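Local coordinates for protein glycosyl hydrolase (Bacteroides ovatus, PDB 3QC2) that is of unknown specific function but belongs to a glycosyl hydrolase family built on a five-bladed beta-propeller, at residues F19-N24 with P305-M310; N24-I29 with V347-Y352; D311-S316 with L338-A343. All blocks are in the same frame, centred on the assembly; numbering follows the deposited sequence.

Overall arrangement
All three contacts lie in or against the last blade of the propeller, on one side of the chain's centre, with their own centres 8 to 9 Å apart. Contacts 2 and 3 use neighbouring strands of that blade's antiparallel sheet, 346-352 and 335-342; contact 1 lies beside them and is made of two loops. The N-terminal stretch 19-29 serves contacts 1 and 2, which share Asn24, and the loop after strand 298-301 serves contacts 1 and 3. Along the chain contact 1 closes before contact 3 opens, while contact 3 is nested inside the loop closed by contact 2. Residues from near both chain ends thus meet in one blade, consistent with closure of the propeller ring.

Contact 1: F19-N24 with P305-M310; sequences FERPKN and PFFRPM
The backbones at Phe19 and Phe307 pass with their CA atoms 7.4 Å apart, and between Arg21 and Met310 the gap widens, so two loops meet here through side chains and a water rather than as strands. They lie beside the last blade of the beta-propeller, where Glu20 bonds by its backbone to Val351 and the aromatic rings press on strands 324-332 and 335-342. Water 1 joins the main chains, accepting from Phe19 N and donating to Phe306 O. Phe19 brings CD1 within 3.5 Å of Phe306 CE2; the ring planes are 50° apart, neither stacked nor at right angles. Phe307, with CG anti to the backbone N (chi1 -167°), extends its ring between Phe19 and Arg21. Its edge faces Phe19 O, 3.7 Å from Phe307 CE1, while one face carries the Arg21 guanidinium, whose plane is only 16° from that of the ring. Arg21 CZ is 3.4 Å from Phe307 CE1. Met310, a selenomethionine, lies over the other guanidinium face, so the flat group is held on both sides. Its charge is met in two directions, by Glu314 at NE and by Asp361 at NH2. Arg308 O also comes to the guanidinium edge, but at 2.7 Å from Arg21 NH2 the angle is too poor for a hydrogen bond.

Contact 2: N24-I29 with V347-Y352; sequences NVNPVI and VGVAVY
Val25 touches strand 346-352 through one methyl, Val25 CG1 lying 3.8 Å from Val349 CG1. Asn26 follows and grips the strand with both ends of its amide: Val349 N donates to Asn26 OD1 at 2.9 Å, tilted 23° from the carbonyl plane, while Asn26 ND2 donates to Val349 O, also at 2.9 Å and in that carbonyl's plane. A chi1 of -73°, with CG beside the backbone N, presents the amide to the N-H and C=O of Val349, and the paired bonds fix its rotation. The peptide bond before Pro27 is cis, and Pro27 CA rests 3.6 Å from Val347 O. Val28 bonds by its N to Val347 O at 3.0 Å, a bent bond of 134° at the hydrogen, and splits its methyls between two valines: CG1 is 3.5 Å from Val349 CG1, and CG2 meets Val347 CG1. Ile29 accepts from Val347 N through its O at 2.9 Å, its CB packing against Val347 CB. Two residues, Val28 and Ile29, therefore face the single Val347, which defines a classic beta bulge. The irregular segment lies against the outermost strand of the three-stranded sheet, an arrangement consistent with an N-terminal segment completing the last blade of a beta-propeller.

Contact 3: D311-S316 with L338-A343; sequences DSFEKS and LYYGCA
Glu314 reaches Tyr340 and Cys342 from a short 3-10 turn, 312-314, whose backbone comes nearest the strand at Cys342. Glu314 CB stands 4.6 Å from Cys342 SG. The next carbon is set beside the backbone N (chi1 -59°), which brings it nearer the strand: Glu314 CG lies 4.0 Å from Cys342 SG and near Tyr340 CE2, and also over one face of the Phe313 ring, toward its rim. From there the chain runs extended, bringing Glu314 CD to 3.8 Å from Tyr340 OH. The two oxygens then part. Glu314 OE1 turns back to its own loop, receiving Asp311 N at 3.0 Å from above the carboxylate plane, and Met310 N as well. Glu314 OE2 accepts a hydrogen bond from Tyr340 OH at 2.8 Å through its anti lone pair, with carboxylate and ring planes 62° apart, and is shared with Arg21 NE in a salt bridge. Several donors thus surround this buried carboxylate, which would probably stabilise its ionised form. Phe313 lies alongside: its edge meets the Tyr340 hydroxyl, Phe313 CZ lying 3.4 Å from Tyr340 OH, and also Cys342 SG, 4.9 Å from the ring centroid and 77° off the ring normal, a sulfur-aromatic contact. Beyond the strand end, Ala343 CB rests 3.5 Å from Ser316 OG, a hydroxyl that also bonds Tyr319 N. The contact joins the 3-10 turn in the loop leading into strand 324-332 to the C-terminal end of strand 335-342, the middle strand of the three-stranded sheet in the last propeller blade.

Contact 1: F19-N24 with P305-M310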
loop_
_atom_site.group_PDB
_atom_site.type_symbol
_atom_site.label_atom_id
_atom_site.label_comp_id
_atom_site.label_asym_id
_atom_site.label_seq_id
_atom_site.Cartn_x
_atom_site.Cartn_y
_atom_site.Cartn_z
ATOM N N PHE A 19 12.109 4.783 -10.894
ATOM C CA PHE A 19 11.538 3.459 -11.096
ATOM C C PHE A 19 11.110 3.377 -12.547
ATOM O O PHE A 19 10.146 4.016 -12.961
ATOM C CB PHE A 19 10.353 3.242 -10.174
ATOM C CG PHE A 19 10.729 3.136 -8.725
ATOM C CD1 PHE A 19 11.015 4.265 -7.986
ATOM C CD2 PHE A 19 10.789 1.901 -8.101
ATOM C CE1 PHE A 19 11.358 4.167 -6.635
ATOM C CE2 PHE A 19 11.127 1.798 -6.759
ATOM C CZ PHE A 19 11.411 2.937 -6.029
ATOM N N GLU A 20 11.837 2.591 -13.320
ATOM C CA GLU A 20 11.581 2.477 -14.730
ATOM C C GLU A 20 10.670 1.287 -15.035
ATOM O O GLU A 20 10.879 0.193 -14.536
ATOM C CB GLU A 20 12.917 2.360 -15.480
ATOM C CG GLU A 20 12.789 2.465 -16.981
ATOM C CD GLU A 20 14.147 2.554 -17.693
ATOM O OE1 GLU A 20 15.195 2.157 -17.082
ATOM O OE2 GLU A 20 14.161 3.019 -18.872
ATOM N N ARG A 21 9.657 1.532 -15.856
ATOM C CA ARG A 21 8.703 0.509 -16.262
ATOM C C ARG A 21 9.356 -0.358 -17.367
ATOM O O ARG A 21 9.682 0.155 -18.429
ATOM C CB ARG A 21 7.417 1.165 -16.802
ATOM C CG ARG A 21 6.721 2.126 -15.808
ATOM C CD ARG A 21 5.685 2.955 -16.506
ATOM N NE ARG A 21 5.038 3.946 -15.622
ATOM C CZ ARG A 21 5.553 5.142 -15.300
ATOM N NH1 ARG A 21 6.751 5.515 -15.753
ATOM N NH2 ARG A 21 4.875 5.964 -14.502
ATOM N N PRO A 22 9.554 -1.676 -17.109
ATOM C CA PRO A 22 10.178 -2.513 -18.152
ATOM C C PRO A 22 9.279 -2.653 -19.384
ATOM O O PRO A 22 8.051 -2.728 -19.243
ATOM C CB PRO A 22 10.368 -3.871 -17.463
ATOM C CG PRO A 22 10.023 -3.645 -15.993
ATOM C CD PRO A 22 9.136 -2.471 -15.940
ATOM N N LYS A 23 9.886 -2.675 -20.577
ATOM C CA LYS A 23 9.136 -2.807 -21.839
ATOM C C LYS A 23 8.311 -4.109 -21.940
ATOM O O LYS A 23 8.775 -5.172 -21.565
ATOM C CB LYS A 23 10.087 -2.703 -23.069
ATOM C CG LYS A 23 10.299 -1.249 -23.658
ATOM C CD LYS A 23 10.823 -0.235 -22.649
ATOM C CE LYS A 23 11.112 1.138 -23.323
ATOM N N ASN A 24 7.076 -3.972 -22.441
ATOM C CA ASN A 24 6.146 -5.105 -22.705
ATOM C C ASN A 24 5.793 -6.042 -21.527
ATOM O O ASN A 24 5.403 -7.185 -21.733
ATOM C CB ASN A 24 6.680 -5.922 -23.890
ATOM C CG ASN A 24 6.796 -5.086 -25.173
ATOM O OD1 ASN A 24 6.044 -4.109 -25.375
ATOM N ND2 ASN A 24 7.723 -5.475 -26.050
ATOM N N PRO A 305 5.848 14.786 -7.654
ATOM C CA PRO A 305 5.759 13.345 -7.535
ATOM C C PRO A 305 6.891 12.674 -8.347
ATOM O O PRO A 305 7.272 13.176 -9.407
ATOM C CB PRO A 305 4.386 13.034 -8.120
ATOM C CG PRO A 305 4.153 14.107 -9.091
ATOM C CD PRO A 305 4.787 15.331 -8.511
ATOM N N PHE A 306 7.441 11.580 -7.823
ATOM C CA PHE A 306 8.556 10.858 -8.496
ATOM C C PHE A 306 8.041 9.828 -9.467
ATOM O O PHE A 306 8.779 9.367 -10.318
ATOM C CB PHE A 306 9.465 10.168 -7.469
ATOM C CG PHE A 306 8.867 8.929 -6.855
ATOM C CD1 PHE A 306 8.064 9.009 -5.701
ATOM C CD2 PHE A 306 9.116 7.669 -7.413
ATOM C CE1 PHE A 306 7.511 7.851 -5.121
ATOM C CE2 PHE A 306 8.567 6.517 -6.846
ATOM C CZ PHE A 306 7.756 6.610 -5.689
ATOM N N PHE A 307 6.765 9.453 -9.312
ATOM C CA PHE A 307 6.121 8.456 -10.161
ATOM C C PHE A 307 4.660 8.860 -10.349
ATOM O O PHE A 307 3.958 9.115 -9.380
ATOM C CB PHE A 307 6.221 7.076 -9.497
ATOM C CG PHE A 307 5.883 5.932 -10.405
ATOM C CD1 PHE A 307 6.842 5.420 -11.281
ATOM C CD2 PHE A 307 4.630 5.339 -10.369
ATOM C CE1 PHE A 307 6.546 4.332 -12.133
ATOM C CE2 PHE A 307 4.327 4.253 -11.219
ATOM C CZ PHE A 307 5.315 3.756 -12.103
ATOM N N ARG A 308 4.217 8.928 -11.607
ATOM C CA ARG A 308 2.829 9.324 -11.934
ATOM C C ARG A 308 2.351 8.590 -13.187
ATOM O O ARG A 308 3.152 7.929 -13.856
ATOM C CB ARG A 308 2.750 10.834 -12.138
ATOM C CG ARG A 308 3.552 11.368 -13.319
ATOM C CD ARG A 308 3.499 12.875 -13.344
ATOM N NE ARG A 308 4.232 13.449 -14.464
ATOM C CZ ARG A 308 3.729 13.649 -15.688
ATOM N NH1 ARG A 308 2.462 13.305 -15.992
ATOM N NH2 ARG A 308 4.499 14.187 -16.628
ATOM N N PRO A 309 1.034 8.689 -13.507
ATOM C CA PRO A 309 0.521 8.028 -14.713
ATOM C C PRO A 309 1.187 8.535 -15.969
ATOM O O PRO A 309 1.170 9.735 -16.231
ATOM C CB PRO A 309 -0.970 8.389 -14.704
ATOM C CG PRO A 309 -1.287 8.586 -13.285
ATOM C CD PRO A 309 -0.062 9.201 -12.669
HETATM N N MSE A 310 1.789 7.619 -16.732
HETATM C CA MSE A 310 2.483 7.963 -17.995
HETATM C C MSE A 310 2.015 7.126 -19.176
HETATM O O MSE A 310 1.883 7.634 -20.278
HETATM C CB MSE A 310 3.993 7.752 -17.844
HETATM C CG MSE A 310 4.678 8.636 -16.808
HETATM SE SE MSE A 310 4.664 10.511 -17.261
HETATM C CE MSE A 310 5.577 10.412 -19.003
HETATM O O HOH W 1 10.437 7.140 -10.841
#

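Contact 2: N24-I29 with V347-Y352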
loop_
_atom_site.group_PDB
_atom_site.type_symbol
_atom_site.label_atom_id
_atom_site.label_comp_id
_atom_site.label_asym_id
_atom_site.label_seq_id
_atom_site.Cartn_x
_atom_site.Cartn_y
_atom_site.Cartn_z
ATOM N N ASN A 24 7.076 -3.972 -22.441
ATOM C CA ASN A 24 6.146 -5.105 -22.705
ATOM C C ASN A 24 5.793 -6.042 -21.527
ATOM O O ASN A 24 5.403 -7.185 -21.733
ATOM C CB ASN A 24 6.680 -5.922 -23.890
ATOM C CG ASN A 24 6.796 -5.086 -25.173
ATOM O OD1 ASN A 24 6.044 -4.109 -25.375
ATOM N ND2 ASN A 24 7.723 -5.475 -26.050
ATOM N N VAL A 25 5.907 -5.542 -20.316
ATOM C CA VAL A 25 5.608 -6.314 -19.119
ATOM C C VAL A 25 4.277 -5.897 -18.469
ATOM O O VAL A 25 3.538 -6.743 -17.941
ATOM C CB VAL A 25 6.772 -6.166 -18.094
ATOM C CG1 VAL A 25 6.324 -6.494 -16.688
ATOM C CG2 VAL A 25 7.955 -7.021 -18.526
ATOM N N ASN A 26 3.975 -4.600 -18.514
ATOM C CA ASN A 26 2.774 -4.072 -17.872
ATOM C C ASN A 26 1.527 -4.067 -18.746
ATOM O O ASN A 26 1.614 -3.879 -19.951
ATOM C CB ASN A 26 3.036 -2.662 -17.341
ATOM C CG ASN A 26 3.915 -2.660 -16.111
ATOM O OD1 ASN A 26 3.598 -3.320 -15.112
ATOM N ND2 ASN A 26 5.010 -1.892 -16.152
ATOM N N PRO A 27 0.350 -4.284 -18.130
ATOM C CA PRO A 27 0.128 -4.552 -16.685
ATOM C C PRO A 27 0.504 -5.997 -16.331
ATOM O O PRO A 27 0.285 -6.908 -17.148
ATOM C CB PRO A 27 -1.371 -4.330 -16.517
ATOM C CG PRO A 27 -1.953 -4.656 -17.861
ATOM C CD PRO A 27 -0.917 -4.299 -18.895
ATOM N N VAL A 28 1.065 -6.208 -15.136
ATOM C CA VAL A 28 1.490 -7.566 -14.713
ATOM C C VAL A 28 0.314 -8.463 -14.267
ATOM O O VAL A 28 0.378 -9.696 -14.386
ATOM C CB VAL A 28 2.564 -7.515 -13.598
ATOM C CG1 VAL A 28 3.807 -6.813 -14.103
ATOM C CG2 VAL A 28 2.019 -6.833 -12.337
ATOM N N ILE A 29 -0.741 -7.842 -13.745
ATOM C CA ILE A 29 -1.929 -8.568 -13.287
ATOM C C ILE A 29 -3.174 -7.790 -13.691
ATOM O O ILE A 29 -3.327 -6.632 -13.324
ATOM C CB ILE A 29 -1.909 -8.780 -11.758
ATOM C CG1 ILE A 29 -0.706 -9.664 -11.358
ATOM C CG2 ILE A 29 -3.186 -9.413 -11.294
ATOM C CD1 ILE A 29 -0.524 -9.825 -9.866
ATOM N N VAL A 347 -2.610 -4.123 -11.970
ATOM C CA VAL A 347 -1.382 -4.003 -11.162
ATOM C C VAL A 347 -0.210 -3.753 -12.087
ATOM O O VAL A 347 -0.098 -4.378 -13.126
ATOM C CB VAL A 347 -1.080 -5.273 -10.340
ATOM C CG1 VAL A 347 0.289 -5.147 -9.623
ATOM C CG2 VAL A 347 -2.180 -5.540 -9.350
ATOM N N GLY A 348 0.655 -2.835 -11.703
ATOM C CA GLY A 348 1.824 -2.520 -12.488
ATOM C C GLY A 348 3.082 -2.649 -11.681
ATOM O O GLY A 348 3.041 -2.676 -10.440
ATOM N N VAL A 349 4.208 -2.735 -12.385
ATOM C CA VAL A 349 5.526 -2.807 -11.762
ATOM C C VAL A 349 6.473 -1.793 -12.422
ATOM O O VAL A 349 6.344 -1.485 -13.605
ATOM C CB VAL A 349 6.142 -4.214 -11.886
ATOM C CG1 VAL A 349 6.435 -4.558 -13.379
ATOM C CG2 VAL A 349 7.425 -4.328 -11.034
ATOM N N ALA A 350 7.393 -1.267 -11.627
ATOM C CA ALA A 350 8.439 -0.325 -12.089
ATOM C C ALA A 350 9.658 -0.677 -11.270
ATOM O O ALA A 350 9.531 -1.038 -10.117
ATOM C CB ALA A 350 8.032 1.079 -11.873
ATOM N N VAL A 351 10.834 -0.561 -11.859
ATOM C CA VAL A 351 12.057 -1.033 -11.212
ATOM C C VAL A 351 13.142 0.027 -11.055
ATOM O O VAL A 351 13.542 0.672 -12.031
ATOM C CB VAL A 351 12.666 -2.215 -12.040
ATOM C CG1 VAL A 351 13.817 -2.866 -11.281
ATOM C CG2 VAL A 351 11.590 -3.238 -12.379
ATOM N N TYR A 352 13.626 0.180 -9.819
ATOM C CA TYR A 352 14.723 1.094 -9.506
ATOM C C TYR A 352 16.010 0.283 -9.258
ATOM O O TYR A 352 16.037 -0.635 -8.434
ATOM C CB TYR A 352 14.359 1.989 -8.306
ATOM C CG TYR A 352 15.534 2.602 -7.576
ATOM C CD1 TYR A 352 16.430 3.456 -8.232
ATOM C CD2 TYR A 352 15.723 2.363 -6.212
ATOM C CE1 TYR A 352 17.529 4.040 -7.542
ATOM C CE2 TYR A 352 16.802 2.936 -5.507
ATOM C CZ TYR A 352 17.703 3.774 -6.176
ATOM O OH TYR A 352 18.771 4.321 -5.479
#

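Contact 3: D311-S316 with L338-A343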
loop_
_atom_site.group_PDB
_atom_site.type_symbol
_atom_site.label_atom_id
_atom_site.label_comp_id
_atom_site.label_asym_id
_atom_site.label_seq_id
_atom_site.Cartn_x
_atom_site.Cartn_y
_atom_site.Cartn_z
ATOM N N ASP A 311 1.792 5.835 -18.943
ATOM C CA ASP A 311 1.406 4.912 -19.998
ATOM C C ASP A 311 -0.089 4.605 -19.998
ATOM O O ASP A 311 -0.792 4.838 -19.003
ATOM C CB ASP A 311 2.226 3.625 -19.873
ATOM C CG ASP A 311 3.750 3.871 -20.051
ATOM O OD1 ASP A 311 4.141 4.990 -20.493
ATOM O OD2 ASP A 311 4.547 2.941 -19.755
ATOM N N SER A 312 -0.564 4.071 -21.131
ATOM C CA SER A 312 -1.986 3.780 -21.320
ATOM C C SER A 312 -2.538 2.748 -20.345
ATOM O O SER A 312 -3.697 2.851 -19.950
ATOM C CB SER A 312 -2.267 3.350 -22.778
ATOM O OG SER A 312 -1.481 2.225 -23.157
ATOM N N PHE A 313 -1.715 1.763 -19.934
ATOM C CA PHE A 313 -2.190 0.722 -18.973
ATOM C C PHE A 313 -2.508 1.312 -17.596
ATOM O O PHE A 313 -3.239 0.704 -16.819
ATOM C CB PHE A 313 -1.197 -0.464 -18.841
ATOM C CG PHE A 313 0.081 -0.129 -18.110
ATOM C CD1 PHE A 313 0.161 -0.249 -16.722
ATOM C CD2 PHE A 313 1.206 0.289 -18.806
ATOM C CE1 PHE A 313 1.358 0.063 -16.041
ATOM C CE2 PHE A 313 2.406 0.602 -18.131
ATOM C CZ PHE A 313 2.477 0.490 -16.756
ATOM N N GLU A 314 -1.940 2.495 -17.308
ATOM C CA GLU A 314 -2.201 3.232 -16.060
ATOM C C GLU A 314 -3.397 4.174 -16.252
ATOM O O GLU A 314 -3.713 4.972 -15.367
ATOM C CB GLU A 314 -0.958 4.031 -15.653
ATOM C CG GLU A 314 0.267 3.162 -15.427
ATOM C CD GLU A 314 1.572 3.931 -15.395
ATOM O OE1 GLU A 314 1.686 4.978 -16.055
ATOM O OE2 GLU A 314 2.508 3.457 -14.736
ATOM N N LYS A 315 -4.053 4.065 -17.424
ATOM C CA LYS A 315 -5.213 4.890 -17.789
ATOM C C LYS A 315 -6.409 3.995 -18.169
ATOM O O LYS A 315 -6.245 2.801 -18.462
ATOM C CB LYS A 315 -4.850 5.822 -18.954
ATOM C CG LYS A 315 -3.699 6.809 -18.626
ATOM C CD LYS A 315 -3.191 7.549 -19.866
ATOM C CE LYS A 315 -1.996 8.439 -19.529
ATOM N NZ LYS A 315 -1.392 9.069 -20.736
ATOM N N SER A 316 -7.603 4.576 -18.148
ATOM C CA SER A 316 -8.825 3.850 -18.488
ATOM C C SER A 316 -9.897 4.822 -18.986
ATOM O O SER A 316 -9.662 6.024 -19.061
ATOM C CB SER A 316 -9.335 3.081 -17.259
ATOM O OG SER A 316 -9.614 3.955 -16.176
ATOM N N LEU A 338 8.805 -1.914 -7.490
ATOM C CA LEU A 338 7.655 -1.166 -6.961
ATOM C C LEU A 338 6.382 -1.658 -7.609
ATOM O O LEU A 338 6.255 -1.618 -8.837
ATOM C CB LEU A 338 7.827 0.332 -7.244
ATOM C CG LEU A 338 6.779 1.278 -6.659
ATOM C CD1 LEU A 338 6.756 1.172 -5.129
ATOM C CD2 LEU A 338 7.047 2.692 -7.086
ATOM N N TYR A 339 5.439 -2.123 -6.788
ATOM C CA TYR A 339 4.157 -2.637 -7.278
ATOM C C TYR A 339 3.065 -1.680 -6.912
ATOM O O TYR A 339 2.975 -1.248 -5.771
ATOM C CB TYR A 339 3.898 -4.037 -6.732
ATOM C CG TYR A 339 4.921 -4.991 -7.221
ATOM C CD1 TYR A 339 4.808 -5.577 -8.476
ATOM C CD2 TYR A 339 6.042 -5.275 -6.464
ATOM C CE1 TYR A 339 5.786 -6.444 -8.949
ATOM C CE2 TYR A 339 7.014 -6.138 -6.918
ATOM C CZ TYR A 339 6.890 -6.718 -8.156
ATOM O OH TYR A 339 7.872 -7.577 -8.592
ATOM N N TYR A 340 2.215 -1.360 -7.890
ATOM C CA TYR A 340 1.173 -0.357 -7.705
ATOM C C TYR A 340 -0.108 -0.645 -8.471
ATOM O O TYR A 340 -0.117 -1.411 -9.425
ATOM C CB TYR A 340 1.715 1.012 -8.146
ATOM C CG TYR A 340 2.193 1.057 -9.586
ATOM C CD1 TYR A 340 3.450 0.548 -9.944
ATOM C CD2 TYR A 340 1.407 1.615 -10.585
ATOM C CE1 TYR A 340 3.905 0.586 -11.281
ATOM C CE2 TYR A 340 1.853 1.665 -11.923
ATOM C CZ TYR A 340 3.107 1.145 -12.255
ATOM O OH TYR A 340 3.547 1.196 -13.565
ATOM N N GLY A 341 -1.190 -0.005 -8.030
ATOM C CA GLY A 341 -2.489 -0.131 -8.672
ATOM C C GLY A 341 -2.597 0.857 -9.821
ATOM O O GLY A 341 -2.164 1.996 -9.693
ATOM N N CYS A 342 -3.190 0.412 -10.929
ATOM C CA CYS A 342 -3.353 1.220 -12.137
ATOM C C CYS A 342 -4.808 1.479 -12.426
ATOM O O CYS A 342 -5.561 0.542 -12.729
ATOM C CB CYS A 342 -2.756 0.488 -13.335
ATOM S SG CYS A 342 -1.062 0.129 -13.168
ATOM N N ALA A 343 -5.210 2.758 -12.341
ATOM C CA ALA A 343 -6.596 3.168 -12.611
ATOM C C ALA A 343 -7.610 2.336 -11.812
ATOM O O ALA A 343 -8.702 2.043 -12.303
ATOM C CB ALA A 343 -6.878 3.067 -14.104
HETATM O O HOH W 2 -10.414 2.386 -14.333
#